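Long-range contacts in response regulator FixJ (Bradyrhizobium japonicum, PDB 5XSO), which acts as the response regulator of an oxygen-sensing two-component system, inducing expression of the nitrogen-fixation regulators nifA and fixK once activated by its sensor kinase FixL: residues L57-R67 and P86-D97; P155-G163 and L172-S180. All blocks are in the same frame, centred on the assembly; numbering follows the deposited sequence.

Contact 1 (L57-R67 and P86-D97); sequences LSFGCVVSDVR and PFPILIMTGHGD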
ATOM      1  N   LEU A  57     -13.106  -3.944  -3.453  1.00 47.59           N
ATOM      2  CA  LEU A  57     -13.411  -3.328  -2.167  1.00 37.65           C
ATOM      3  C   LEU A  57     -12.903  -1.901  -2.077  1.00 37.31           C
ATOM      4  O   LEU A  57     -11.779  -1.600  -2.484  1.00 38.11           O
ATOM      5  CB  LEU A  57     -12.810  -4.118  -0.991  1.00 34.91           C
ATOM      6  CG  LEU A  57     -13.335  -5.537  -0.802  1.00 37.41           C
ATOM      7  CD1 LEU A  57     -12.406  -6.345   0.150  1.00 34.01           C
ATOM      8  CD2 LEU A  57     -14.827  -5.452  -0.358  1.00 39.10           C
ATOM      9  N   SER A  58     -13.695  -1.050  -1.440  1.00 36.43           N
ATOM     10  CA  SER A  58     -13.277   0.314  -1.162  1.00 35.73           C
ATOM     11  C   SER A  58     -12.441   0.371   0.118  1.00 32.92           C
ATOM     12  O   SER A  58     -12.435  -0.563   0.940  1.00 31.05           O
ATOM     13  CB  SER A  58     -14.487   1.221  -1.026  1.00 45.98           C
ATOM     14  OG  SER A  58     -15.354   0.706  -0.040  1.00 52.29           O
ATOM     15  N   PHE A  59     -11.768   1.510   0.308  1.00 32.89           N
ATOM     16  CA  PHE A  59     -10.766   1.632   1.361  1.00 30.89           C
ATOM     17  C   PHE A  59     -11.334   1.282   2.733  1.00 30.55           C
ATOM     18  O   PHE A  59     -12.449   1.674   3.082  1.00 28.06           O
ATOM     19  CB  PHE A  59     -10.204   3.047   1.407  1.00 31.58           C
ATOM     20  CG  PHE A  59      -9.215   3.251   2.504  1.00 29.88           C
ATOM     21  CD1 PHE A  59      -7.942   2.736   2.413  1.00 30.97           C
ATOM     22  CD2 PHE A  59      -9.576   3.944   3.657  1.00 34.33           C
ATOM     23  CE1 PHE A  59      -7.011   2.930   3.455  1.00 30.02           C
ATOM     24  CE2 PHE A  59      -8.695   4.139   4.682  1.00 31.29           C
ATOM     25  CZ  PHE A  59      -7.382   3.633   4.604  1.00 32.47           C
ATOM     26  N   GLY A  60     -10.567   0.526   3.502  1.00 26.72           N
ATOM     27  CA  GLY A  60     -10.940   0.255   4.877  1.00 24.52           C
ATOM     28  C   GLY A  60      -9.805  -0.457   5.579  1.00 23.25           C
ATOM     29  O   GLY A  60      -8.740  -0.703   5.010  1.00 24.06           O
ATOM     30  N   CYS A  61     -10.042  -0.785   6.830  1.00 21.50           N
ATOM     31  CA  CYS A  61      -9.026  -1.409   7.667  1.00 20.34           C
ATOM     32  C   CYS A  61      -9.318  -2.906   7.747  1.00 19.86           C
ATOM     33  O   CYS A  61     -10.462  -3.302   8.008  1.00 19.50           O
ATOM     34  CB  CYS A  61      -9.021  -0.792   9.070  1.00 19.08           C
ATOM     35  SG  CYS A  61      -7.758  -1.440  10.197  1.00 18.10           S
ATOM     36  N   VAL A  62      -8.295  -3.726   7.556  1.00 20.07           N
ATOM     37  CA  VAL A  62      -8.442  -5.176   7.689  1.00 19.83           C
ATOM     38  C   VAL A  62      -8.107  -5.590   9.120  1.00 18.26           C
ATOM     39  O   VAL A  62      -7.086  -5.162   9.686  1.00 17.85           O
ATOM     40  CB  VAL A  62      -7.552  -5.910   6.669  1.00 21.32           C
ATOM     41  CG1 VAL A  62      -7.670  -7.421   6.853  1.00 21.32           C
ATOM     42  CG2 VAL A  62      -7.882  -5.476   5.244  1.00 23.27           C
ATOM     43  N   VAL A  63      -8.969  -6.417   9.722  1.00 17.63           N
ATOM     44  CA  VAL A  63      -8.715  -6.995  11.040  1.00 16.50           C
ATOM     45  C   VAL A  63      -8.804  -8.512  10.878  1.00 16.96           C
ATOM     46  O   VAL A  63      -9.893  -9.037  10.608  1.00 17.39           O
ATOM     47  CB  VAL A  63      -9.714  -6.485  12.090  1.00 15.61           C
ATOM     48  CG1 VAL A  63      -9.493  -7.193  13.422  1.00 15.21           C
ATOM     49  CG2 VAL A  63      -9.599  -4.947  12.260  1.00 15.48           C
ATOM     50  N   SER A  64      -7.655  -9.220  10.962  1.00 17.20           N
ATOM     51  CA  SER A  64      -7.615 -10.617  10.557  1.00 18.15           C
ATOM     52  C   SER A  64      -6.981 -11.475  11.643  1.00 18.89           C
ATOM     53  O   SER A  64      -6.026 -11.052  12.319  1.00 17.10           O
ATOM     54  CB  SER A  64      -6.819 -10.782   9.256  1.00 21.80           C
ATOM     55  OG  SER A  64      -6.645 -12.147   8.869  1.00 23.01           O
ATOM     56  N   ASP A  65      -7.570 -12.646  11.858  1.00 18.10           N
ATOM     57  CA  ASP A  65      -6.905 -13.705  12.623  1.00 18.27           C
ATOM     58  C   ASP A  65      -5.570 -14.102  12.006  1.00 19.34           C
ATOM     59  O   ASP A  65      -5.436 -14.234  10.785  1.00 20.64           O
ATOM     60  CB  ASP A  65      -7.827 -14.927  12.727  1.00 25.93           C
ATOM     61  CG  ASP A  65      -7.291 -15.973  13.716  1.00 27.79           C
ATOM     62  OD1 ASP A  65      -6.646 -16.932  13.241  1.00 31.36           O
ATOM     63  OD2 ASP A  65      -7.507 -15.824  14.913  1.00 25.64           O
ATOM     64  N   VAL A  66      -4.578 -14.338  12.882  1.00 19.09           N
ATOM     65  CA  VAL A  66      -3.205 -14.566  12.481  1.00 21.01           C
ATOM     66  C   VAL A  66      -3.066 -15.903  11.785  1.00 21.92           C
ATOM     67  O   VAL A  66      -2.143 -16.091  10.977  1.00 23.35           O
ATOM     68  CB  VAL A  66      -2.252 -14.508  13.693  1.00 21.42           C
ATOM     69  CG1 VAL A  66      -2.630 -15.576  14.744  1.00 20.49           C
ATOM     70  CG2 VAL A  66      -0.844 -14.684  13.257  1.00 20.86           C
ATOM     71  N   ARG A  67      -3.920 -16.868  12.128  1.00 22.24           N
ATOM     72  CA  ARG A  67      -3.809 -18.210  11.561  1.00 34.42           C
ATOM     73  C   ARG A  67      -5.070 -18.638  10.809  1.00 38.94           C
ATOM     74  O   ARG A  67      -5.529 -19.769  10.926  1.00 40.22           O
ATOM     75  CB  ARG A  67      -3.425 -19.207  12.651  1.00 47.26           C
ATOM     76  CG  ARG A  67      -1.925 -19.157  12.823  1.00 54.45           C
ATOM     77  CD  ARG A  67      -1.401 -20.041  13.887  1.00 58.28           C
ATOM     78  NE  ARG A  67      -1.558 -21.430  13.528  1.00 55.93           N
ATOM     79  CZ  ARG A  67      -0.980 -22.424  14.181  1.00 60.11           C
ATOM     80  NH1 ARG A  67      -0.192 -22.159  15.223  1.00 47.81           N
ATOM     81  NH2 ARG A  67      -1.183 -23.677  13.790  1.00 70.52           N
ATOM     82  N   PRO A  86      -3.491  -0.404  -0.358  1.00 41.05           N
ATOM     83  CA  PRO A  86      -3.246   0.597   0.683  1.00 33.98           C
ATOM     84  C   PRO A  86      -3.991   0.332   1.992  1.00 30.97           C
ATOM     85  O   PRO A  86      -3.874   1.135   2.927  1.00 29.77           O
ATOM     86  CB  PRO A  86      -3.745   1.887   0.020  1.00 38.01           C
ATOM     87  CG  PRO A  86      -4.863   1.417  -0.854  1.00 42.80           C
ATOM     88  CD  PRO A  86      -4.576  -0.008  -1.273  1.00 37.10           C
ATOM     89  N   PHE A  87      -4.711  -0.758   2.117  1.00 29.98           N
ATOM     90  CA  PHE A  87      -5.495  -0.990   3.350  1.00 27.42           C
ATOM     91  C   PHE A  87      -4.563  -1.291   4.519  1.00 25.86           C
ATOM     92  O   PHE A  87      -3.729  -2.190   4.417  1.00 26.19           O
ATOM     93  CB  PHE A  87      -6.419  -2.186   3.190  1.00 27.07           C
ATOM     94  CG  PHE A  87      -7.490  -2.047   2.151  1.00 29.52           C
ATOM     95  CD1 PHE A  87      -8.436  -3.063   2.024  1.00 28.70           C
ATOM     96  CD2 PHE A  87      -7.572  -0.952   1.293  1.00 30.45           C
ATOM     97  CE1 PHE A  87      -9.452  -2.987   1.038  1.00 30.65           C
ATOM     98  CE2 PHE A  87      -8.576  -0.870   0.336  1.00 32.15           C
ATOM     99  CZ  PHE A  87      -9.515  -1.886   0.207  1.00 32.76           C
ATOM    100  N   PRO A  88      -4.703  -0.626   5.662  1.00 24.35           N
ATOM    101  CA  PRO A  88      -3.936  -1.061   6.835  1.00 23.00           C
ATOM    102  C   PRO A  88      -4.469  -2.397   7.351  1.00 21.89           C
ATOM    103  O   PRO A  88      -5.676  -2.694   7.264  1.00 21.59           O
ATOM    104  CB  PRO A  88      -4.176   0.063   7.860  1.00 22.15           C
ATOM    105  CG  PRO A  88      -5.531   0.637   7.494  1.00 22.26           C
ATOM    106  CD  PRO A  88      -5.646   0.472   5.972  1.00 24.01           C
ATOM    107  N   ILE A  89      -3.570  -3.203   7.914  1.00 21.26           N
ATOM    108  CA  ILE A  89      -3.951  -4.511   8.438  1.00 20.28           C
ATOM    109  C   ILE A  89      -3.575  -4.637   9.922  1.00 18.91           C
ATOM    110  O   ILE A  89      -2.411  -4.425  10.301  1.00 19.22           O
ATOM    111  CB  ILE A  89      -3.304  -5.652   7.632  1.00 21.54           C
ATOM    112  CG1 ILE A  89      -3.686  -5.536   6.148  1.00 33.04           C
ATOM    113  CG2 ILE A  89      -3.764  -7.001   8.243  1.00 20.68           C
ATOM    114  CD1 ILE A  89      -2.718  -6.281   5.201  1.00 33.71           C
ATOM    115  N   LEU A  90      -4.551  -5.023  10.751  1.00 17.67           N
ATOM    116  CA  LEU A  90      -4.310  -5.390  12.144  1.00 16.65           C
ATOM    117  C   LEU A  90      -4.490  -6.903  12.308  1.00 16.47           C
ATOM    118  O   LEU A  90      -5.415  -7.496  11.725  1.00 16.63           O
ATOM    119  CB  LEU A  90      -5.311  -4.675  13.084  1.00 15.74           C
ATOM    120  CG  LEU A  90      -5.414  -3.167  12.870  1.00 16.14           C
ATOM    121  CD1 LEU A  90      -6.464  -2.596  13.842  1.00 15.50           C
ATOM    122  CD2 LEU A  90      -3.998  -2.526  13.143  1.00 16.78           C
ATOM    123  N   ILE A  91      -3.627  -7.520  13.110  1.00 16.36           N
ATOM    124  CA  ILE A  91      -3.584  -8.967  13.286  1.00 16.52           C
ATOM    125  C   ILE A  91      -4.025  -9.300  14.700  1.00 15.65           C
ATOM    126  O   ILE A  91      -3.461  -8.761  15.666  1.00 15.99           O
ATOM    127  CB  ILE A  91      -2.161  -9.510  13.032  1.00 17.56           C
ATOM    128  CG1 ILE A  91      -1.704  -9.186  11.597  1.00 18.84           C
ATOM    129  CG2 ILE A  91      -2.095 -10.988  13.380  1.00 17.87           C
ATOM    130  CD1 ILE A  91      -2.530  -9.860  10.552  1.00 19.67           C
ATOM    131  N   MET A  92      -5.044 -10.177  14.830  1.00 15.45           N
ATOM    132  CA  MET A  92      -5.507 -10.716  16.104  1.00 15.25           C
ATOM    133  C   MET A  92      -4.828 -12.063  16.340  1.00 15.99           C
ATOM    134  O   MET A  92      -4.713 -12.865  15.418  1.00 16.50           O
ATOM    135  CB  MET A  92      -7.036 -10.914  16.135  1.00 14.86           C
ATOM    136  CG  MET A  92      -7.772  -9.669  15.770  1.00 14.35           C
ATOM    137  SD  MET A  92      -9.545 -10.065  15.876  1.00 16.28           S
ATOM    138  CE  MET A  92      -9.713 -10.886  14.301  1.00 18.61           C
ATOM    139  N   THR A  93      -4.378 -12.315  17.566  1.00 16.54           N
ATOM    140  CA  THR A  93      -3.561 -13.513  17.777  1.00 17.49           C
ATOM    141  C   THR A  93      -3.686 -13.988  19.219  1.00 18.06           C
ATOM    142  O   THR A  93      -3.789 -13.178  20.157  1.00 17.99           O
ATOM    143  CB  THR A  93      -2.057 -13.257  17.440  1.00 18.95           C
ATOM    144  OG1 THR A  93      -1.299 -14.465  17.668  1.00 19.37           O
ATOM    145  CG2 THR A  93      -1.445 -12.132  18.322  1.00 18.43           C
ATOM    146  N   GLY A  94      -3.645 -15.322  19.413  1.00 18.89           N
ATOM    147  CA  GLY A  94      -3.397 -15.856  20.746  1.00 19.85           C
ATOM    148  C   GLY A  94      -1.923 -15.669  21.118  1.00 20.66           C
ATOM    149  O   GLY A  94      -1.088 -15.375  20.257  1.00 20.68           O
ATOM    150  N   HIS A  95      -1.574 -15.829  22.408  1.00 21.57           N
ATOM    151  CA  HIS A  95      -0.199 -15.516  22.788  1.00 22.47           C
ATOM    152  C   HIS A  95       0.777 -16.442  22.093  1.00 23.43           C
ATOM    153  O   HIS A  95       1.891 -16.028  21.793  1.00 23.97           O
ATOM    154  CB  HIS A  95       0.052 -15.555  24.327  1.00 23.54           C
ATOM    155  CG  HIS A  95       0.169 -16.920  24.927  1.00 24.87           C
ATOM    156  ND1 HIS A  95       1.340 -17.387  25.511  1.00 26.44           N
ATOM    157  CD2 HIS A  95      -0.743 -17.909  25.062  1.00 25.11           C
ATOM    158  CE1 HIS A  95       1.134 -18.604  25.981  1.00 27.56           C
ATOM    159  NE2 HIS A  95      -0.122 -18.941  25.726  1.00 26.81           N
ATOM    160  N   GLY A  96       0.369 -17.684  21.815  1.00 23.88           N
ATOM    161  CA  GLY A  96       1.299 -18.622  21.190  1.00 26.29           C
ATOM    162  C   GLY A  96       1.703 -18.234  19.786  1.00 27.59           C
ATOM    163  O   GLY A  96       2.766 -18.651  19.312  1.00 25.97           O
ATOM    164  N   ASP A  97       0.905 -17.406  19.122  1.00 23.23           N
ATOM    165  CA  ASP A  97       1.177 -17.050  17.738  1.00 23.01           C
ATOM    166  C   ASP A  97       1.711 -15.647  17.591  1.00 22.61           C
ATOM    167  O   ASP A  97       1.785 -15.136  16.478  1.00 22.41           O
ATOM    168  CB  ASP A  97      -0.104 -17.218  16.920  1.00 21.93           C
ATOM    169  CG  ASP A  97      -0.514 -18.655  16.816  1.00 24.41           C
ATOM    170  OD1 ASP A  97       0.411 -19.511  16.595  1.00 24.82           O
ATOM    171  OD2 ASP A  97      -1.730 -18.905  16.861  1.00 30.10           O
TER
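The ring of Phe87 lies flat against the peptide chain that leads into the neighbouring strand: Gly60 N sits 3.9 Å above the plane of the Phe87 ring, over its centre, while Leu57 O meets that ring at its edge. With CG beside its own backbone N (chi1 -64°), the Phe87 side chain runs back along residues 57-60, where its CB closes to 3.3 Å on Gly60 O. That carbonyl oxygen is buried with no polar partner in the model. Phe59, its ring plane turned 86° from that of Phe87, brings CE1 to 3.8 Å from Pro88 CD. Beyond this end, strands 61-65 and 89-93 run in the same direction, their axes inclined by 24°, joined by five backbone hydrogen bonds from Val62 N to Pro88 O through Val66 N to Met92 O. They are the flanking strands of a right-handed beta-alpha-beta unit through helix 73-82, central to the CheY-like receiver fold. Val62 and Ile89 lie side by side on the face where Ile89 packs on that helix; Val63 CG1 meets Met92 SD at 3.8 Å on the other face, which also carries Asp65. Asp65 and Arg67 probably contribute to the magnesium site with Asp21 and Asp22. An Asx turn, Arg67 N to Asp65 OD1 (2.9 Å), follows the strand, and Arg67 NH1 reaches the syn side of Asp97 OD1 in a 3.0 Å salt bridge.

Contact 2 (P155-G163 and L172-S180); sequences PRERQVMEG and LIAREYDIS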
ATOM      1  N   PRO A 155      13.855   2.930 -22.292  1.00 16.65           N
ATOM      2  CA  PRO A 155      14.996   2.732 -21.393  1.00 16.94           C
ATOM      3  C   PRO A 155      15.945   3.909 -21.371  1.00 15.11           C
ATOM      4  O   PRO A 155      16.382   4.304 -20.279  1.00 15.03           O
ATOM      5  CB  PRO A 155      15.662   1.426 -21.934  1.00 18.59           C
ATOM      6  CG  PRO A 155      14.516   0.687 -22.519  1.00 19.86           C
ATOM      7  CD  PRO A 155      13.704   1.775 -23.223  1.00 18.18           C
ATOM      8  N   ARG A 156      16.268   4.518 -22.519  1.00 13.91           N
ATOM      9  CA  ARG A 156      17.203   5.629 -22.473  1.00 12.53           C
ATOM     10  C   ARG A 156      16.549   6.833 -21.811  1.00 11.40           C
ATOM     11  O   ARG A 156      17.215   7.646 -21.161  1.00 10.94           O
ATOM     12  CB  ARG A 156      17.603   6.039 -23.876  1.00 12.61           C
ATOM     13  CG  ARG A 156      18.578   5.053 -24.607  1.00 13.79           C
ATOM     14  CD  ARG A 156      19.671   4.497 -23.692  1.00 14.92           C
ATOM     15  NE  ARG A 156      20.668   3.731 -24.447  1.00 15.46           N
ATOM     16  CZ  ARG A 156      21.860   3.419 -23.961  1.00 16.06           C
ATOM     17  NH1 ARG A 156      22.212   3.789 -22.722  1.00 15.90           N
ATOM     18  NH2 ARG A 156      22.719   2.747 -24.724  1.00 17.35           N
ATOM     19  N   GLU A 157      15.256   7.015 -22.061  1.00 11.27           N
ATOM     20  CA  GLU A 157      14.548   8.123 -21.404  1.00 10.52           C
ATOM     21  C   GLU A 157      14.572   7.966 -19.894  1.00 11.32           C
ATOM     22  O   GLU A 157      14.724   8.960 -19.158  1.00 11.45           O
ATOM     23  CB  GLU A 157      13.099   8.191 -21.909  1.00 10.71           C
ATOM     24  CG  GLU A 157      13.043   8.830 -23.313  1.00 10.97           C
ATOM     25  CD  GLU A 157      11.841   8.405 -24.090  1.00 11.35           C
ATOM     26  OE1 GLU A 157      11.819   8.728 -25.283  1.00 12.44           O
ATOM     27  OE2 GLU A 157      10.886   7.796 -23.547  1.00 11.74           O
ATOM     28  N   ARG A 158      14.427   6.716 -19.410  1.00 12.93           N
ATOM     29  CA  ARG A 158      14.489   6.482 -17.976  1.00 14.15           C
ATOM     30  C   ARG A 158      15.876   6.828 -17.441  1.00 13.88           C
ATOM     31  O   ARG A 158      16.005   7.482 -16.399  1.00 14.04           O
ATOM     32  CB  ARG A 158      14.074   5.023 -17.687  1.00 17.00           C
ATOM     33  CG  ARG A 158      14.279   4.574 -16.275  1.00 23.83           C
ATOM     34  CD  ARG A 158      13.211   5.229 -15.377  1.00 25.71           C
ATOM     35  NE  ARG A 158      13.360   4.723 -14.015  1.00 35.67           N
ATOM     36  CZ  ARG A 158      12.692   3.682 -13.520  1.00 41.95           C
ATOM     37  NH1 ARG A 158      11.799   3.023 -14.265  1.00 33.42           N
ATOM     38  NH2 ARG A 158      12.923   3.297 -12.273  1.00 42.97           N
ATOM     39  N   GLN A 159      16.934   6.431 -18.173  1.00 13.67           N
ATOM     40  CA  GLN A 159      18.293   6.813 -17.782  1.00 13.56           C
ATOM     41  C   GLN A 159      18.497   8.311 -17.777  1.00 12.07           C
ATOM     42  O   GLN A 159      19.172   8.848 -16.892  1.00 12.36           O
ATOM     43  CB  GLN A 159      19.330   6.170 -18.734  1.00 13.75           C
ATOM     44  CG  GLN A 159      19.437   4.664 -18.495  1.00 15.73           C
ATOM     45  CD  GLN A 159      20.348   4.011 -19.537  1.00 18.30           C
ATOM     46  OE1 GLN A 159      20.546   4.553 -20.621  1.00 15.32           O
ATOM     47  NE2 GLN A 159      20.929   2.890 -19.192  1.00 20.51           N
ATOM     48  N   VAL A 160      18.021   9.001 -18.800  1.00 10.75           N
ATOM     49  CA  VAL A 160      18.156  10.462 -18.841  1.00  9.56           C
ATOM     50  C   VAL A 160      17.403  11.109 -17.679  1.00  9.81           C
ATOM     51  O   VAL A 160      17.913  12.017 -17.021  1.00  9.75           O
ATOM     52  CB  VAL A 160      17.698  11.026 -20.204  1.00  8.45           C
ATOM     53  CG1 VAL A 160      17.679  12.602 -20.134  1.00  7.64           C
ATOM     54  CG2 VAL A 160      18.656  10.562 -21.356  1.00  8.47           C
ATOM     55  N   MET A 161      16.202  10.626 -17.368  1.00 10.40           N
ATOM     56  CA  MET A 161      15.485  11.127 -16.192  0.50 11.93           C
ATOM     57  C   MET A 161      16.320  10.941 -14.932  1.00 13.96           C
ATOM     58  O   MET A 161      16.442  11.856 -14.096  1.00 12.59           O
ATOM     59  CB  MET A 161      14.147  10.397 -16.030  0.50 12.07           C
ATOM     60  CG  MET A 161      13.497  10.646 -14.636  0.50 13.49           C
ATOM     61  SD  MET A 161      11.886   9.828 -14.556  0.50 17.11           S
ATOM     62  CE  MET A 161      11.107  10.793 -15.779  0.50 36.42           C
ATOM     63  N   GLU A 162      16.897   9.737 -14.767  1.00 13.42           N
ATOM     64  CA  GLU A 162      17.730   9.476 -13.598  0.50 14.95           C
ATOM     65  C   GLU A 162      18.931  10.407 -13.555  1.00 14.33           C
ATOM     66  O   GLU A 162      19.251  10.969 -12.508  1.00 15.24           O
ATOM     67  CB  GLU A 162      18.178   8.017 -13.606  0.50 17.71           C
ATOM     68  CG  GLU A 162      19.149   7.618 -12.516  0.50 21.55           C
ATOM     69  CD  GLU A 162      19.521   6.165 -12.679  0.50 29.34           C
ATOM     70  OE1 GLU A 162      20.584   5.877 -13.279  0.50 19.49           O
ATOM     71  OE2 GLU A 162      18.707   5.321 -12.241  0.50 31.71           O
ATOM     72  N   GLY A 163      19.612  10.576 -14.694  1.00 13.07           N
ATOM     73  CA  GLY A 163      20.785  11.442 -14.735  1.00 13.62           C
ATOM     74  C   GLY A 163      20.450  12.898 -14.450  1.00 13.26           C
ATOM     75  O   GLY A 163      21.203  13.595 -13.744  1.00 12.79           O
ATOM     76  N   LEU A 172      27.862  14.537 -19.110  1.00 13.29           N
ATOM     77  CA  LEU A 172      28.044  13.405 -18.219  1.00 14.23           C
ATOM     78  C   LEU A 172      26.931  12.374 -18.363  1.00 13.42           C
ATOM     79  O   LEU A 172      27.200  11.171 -18.148  1.00 14.41           O
ATOM     80  CB  LEU A 172      28.152  13.826 -16.747  1.00 15.11           C
ATOM     81  CG  LEU A 172      29.453  14.573 -16.358  1.00 18.69           C
ATOM     82  CD1 LEU A 172      29.311  15.091 -14.957  1.00 19.69           C
ATOM     83  CD2 LEU A 172      30.635  13.608 -16.460  1.00 18.33           C
ATOM     84  N   ILE A 173      25.698  12.788 -18.677  1.00 11.97           N
ATOM     85  CA  ILE A 173      24.661  11.788 -18.942  1.00 11.48           C
ATOM     86  C   ILE A 173      25.072  10.908 -20.128  1.00 11.76           C
ATOM     87  O   ILE A 173      25.016   9.673 -20.061  1.00 12.54           O
ATOM     88  CB  ILE A 173      23.294  12.462 -19.180  1.00 11.16           C
ATOM     89  CG1 ILE A 173      22.826  13.120 -17.866  1.00 10.25           C
ATOM     90  CG2 ILE A 173      22.235  11.351 -19.618  1.00  9.87           C
ATOM     91  CD1 ILE A 173      21.447  13.963 -18.025  1.00  9.12           C
ATOM     92  N   ALA A 174      25.510  11.540 -21.215  1.00 11.43           N
ATOM     93  CA  ALA A 174      26.004  10.823 -22.394  1.00 12.03           C
ATOM     94  C   ALA A 174      27.111   9.849 -22.025  1.00 13.70           C
ATOM     95  O   ALA A 174      27.110   8.668 -22.431  1.00 14.47           O
ATOM     96  CB  ALA A 174      26.502  11.860 -23.428  1.00 11.92           C
ATOM     97  N   ARG A 175      28.085  10.321 -21.252  1.00 14.55           N
ATOM     98  CA  ARG A 175      29.232   9.473 -20.916  0.50 16.46           C
ATOM     99  C   ARG A 175      28.832   8.349 -19.969  1.00 17.15           C
ATOM    100  O   ARG A 175      29.314   7.209 -20.094  1.00 18.62           O
ATOM    101  CB  ARG A 175      30.330  10.344 -20.296  0.50 17.43           C
ATOM    102  CG  ARG A 175      31.620   9.618 -19.948  0.50 33.85           C
ATOM    103  CD  ARG A 175      32.704  10.652 -19.583  0.50 36.80           C
ATOM    104  NE  ARG A 175      32.767  10.945 -18.152  0.50 41.54           N
ATOM    105  CZ  ARG A 175      33.728  11.675 -17.584  0.50 33.17           C
ATOM    106  NH1 ARG A 175      34.705  12.176 -18.329  0.50 32.68           N
ATOM    107  NH2 ARG A 175      33.726  11.874 -16.273  0.50 26.88           N
ATOM    108  N   GLU A 176      27.976   8.649 -18.998  1.00 16.44           N
ATOM    109  CA  GLU A 176      27.645   7.665 -17.974  1.00 17.53           C
ATOM    110  C   GLU A 176      26.869   6.505 -18.563  1.00 18.42           C
ATOM    111  O   GLU A 176      27.110   5.335 -18.217  1.00 19.42           O
ATOM    112  CB  GLU A 176      26.807   8.326 -16.879  1.00 19.74           C
ATOM    113  CG  GLU A 176      26.097   7.332 -15.970  1.00 39.18           C
ATOM    114  CD  GLU A 176      26.898   7.044 -14.708  1.00 55.47           C
ATOM    115  OE1 GLU A 176      26.507   6.130 -13.953  1.00 57.56           O
ATOM    116  OE2 GLU A 176      27.914   7.739 -14.473  1.00 67.02           O
ATOM    117  N   TYR A 177      25.919   6.798 -19.440  1.00 16.62           N
ATOM    118  CA  TYR A 177      25.049   5.756 -19.961  1.00 17.39           C
ATOM    119  C   TYR A 177      25.418   5.305 -21.365  1.00 18.16           C
ATOM    120  O   TYR A 177      24.810   4.353 -21.870  1.00 21.93           O
ATOM    121  CB  TYR A 177      23.593   6.242 -19.942  1.00 14.67           C
ATOM    122  CG  TYR A 177      23.112   6.573 -18.528  1.00 14.81           C
ATOM    123  CD1 TYR A 177      22.746   5.557 -17.634  1.00 17.07           C
ATOM    124  CD2 TYR A 177      23.000   7.898 -18.109  1.00 17.44           C
ATOM    125  CE1 TYR A 177      22.290   5.870 -16.302  1.00 25.14           C
ATOM    126  CE2 TYR A 177      22.574   8.223 -16.798  1.00 20.41           C
ATOM    127  CZ  TYR A 177      22.209   7.189 -15.913  1.00 27.99           C
ATOM    128  OH  TYR A 177      21.783   7.539 -14.627  1.00 28.18           O
ATOM    129  N   ASP A 178      26.408   5.949 -22.005  1.00 16.34           N
ATOM    130  CA  ASP A 178      26.824   5.624 -23.387  1.00 16.86           C
ATOM    131  C   ASP A 178      25.683   5.964 -24.374  1.00 15.51           C
ATOM    132  O   ASP A 178      25.252   5.131 -25.168  1.00 17.96           O
ATOM    133  CB  ASP A 178      27.283   4.162 -23.529  1.00 18.92           C
ATOM    134  CG  ASP A 178      28.165   3.980 -24.699  1.00 29.66           C
ATOM    135  OD1 ASP A 178      28.362   2.830 -25.121  1.00 24.22           O
ATOM    136  OD2 ASP A 178      28.633   5.004 -25.244  1.00 27.29           O
ATOM    137  N   ILE A 179      25.211   7.212 -24.298  1.00 13.93           N
ATOM    138  CA  ILE A 179      24.169   7.777 -25.164  1.00 19.89           C
ATOM    139  C   ILE A 179      24.863   8.812 -26.054  1.00 21.70           C
ATOM    140  O   ILE A 179      25.766   9.499 -25.590  1.00 16.22           O
ATOM    141  CB  ILE A 179      23.072   8.407 -24.269  1.00 12.80           C
ATOM    142  CG1 ILE A 179      22.407   7.342 -23.377  1.00 13.45           C
ATOM    143  CG2 ILE A 179      21.960   9.115 -25.040  1.00 15.31           C
ATOM    144  CD1 ILE A 179      21.479   7.963 -22.198  1.00 15.37           C
ATOM    145  N   SER A 180      24.499   8.894 -27.337  1.00 12.72           N
ATOM    146  CA  SER A 180      25.082   9.943 -28.162  1.00 12.89           C
ATOM    147  C   SER A 180      24.742  11.344 -27.615  1.00 11.61           C
ATOM    148  O   SER A 180      23.562  11.624 -27.290  1.00 11.58           O
ATOM    149  CB  SER A 180      24.546   9.821 -29.593  1.00 17.24           C
ATOM    150  OG  SER A 180      24.932  10.983 -30.298  1.00 19.01           O
TER
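Arg156 NH1 gives two hydrogen bonds, one to Tyr177 O (2.8 Å), approaching 38° out of the carbonyl plane, and another to Gln159 OE1 (2.8 Å), there in the amide plane and on a lone pair. At the other end of the tyrosine, Tyr177 OH lies 2.5 Å from Glu162 OE1, improbably short and seen for one of two Glu162 conformers, so the length and strength of this bond are doubtful. Gln159 is tied to the arginine while its aliphatic part lies over the Tyr177 ring: CB stands 3.7 Å from the ring centroid and 14° off the normal, a CH-pi contact. Glu176 CG lies over the opposite face. Farther in, Val160 CG2 touches both Ile179 CD1 (3.9 Å) and Ile173 CG2, while Ile173 CD1 packs on Gly163 C at 3.9 Å. Val160 and Ile179 also touch helix 184-195. The axes of the helical segments 155-163 and 172-177 pass 10.0 Å apart at 125°, and Asp178, with positive phi, turns the chain out of the second helix. Segment 172-180 holds most of the first helix (170-177) and the start of the turn of the helix-turn-helix, here packed on the preceding helix of a LuxR-type DNA-binding domain.

How the contacts relate
Contact 1 closes before contact 2 opens along the chain, and the two lie on opposite sides of its centre, 44 Å apart between centres and about 21 Å between nearest atoms. They share no helix or strand. Contact 1 joins two inner strands of the five-stranded parallel receiver sheet, whereas contact 2 packs two helices of the LuxR-type domain. Helix 98-106, strand 111-114 and helices 119-138 and 140-152 come between them in sequence; helix 119-138 also packs against Phe59, Pro88 and Leu90 of contact 1. This separation fits a two-domain, unphosphorylated monomer, in which changes at the receiver site probably reach the DNA-binding part through the intervening structure or through altered domain arrangement.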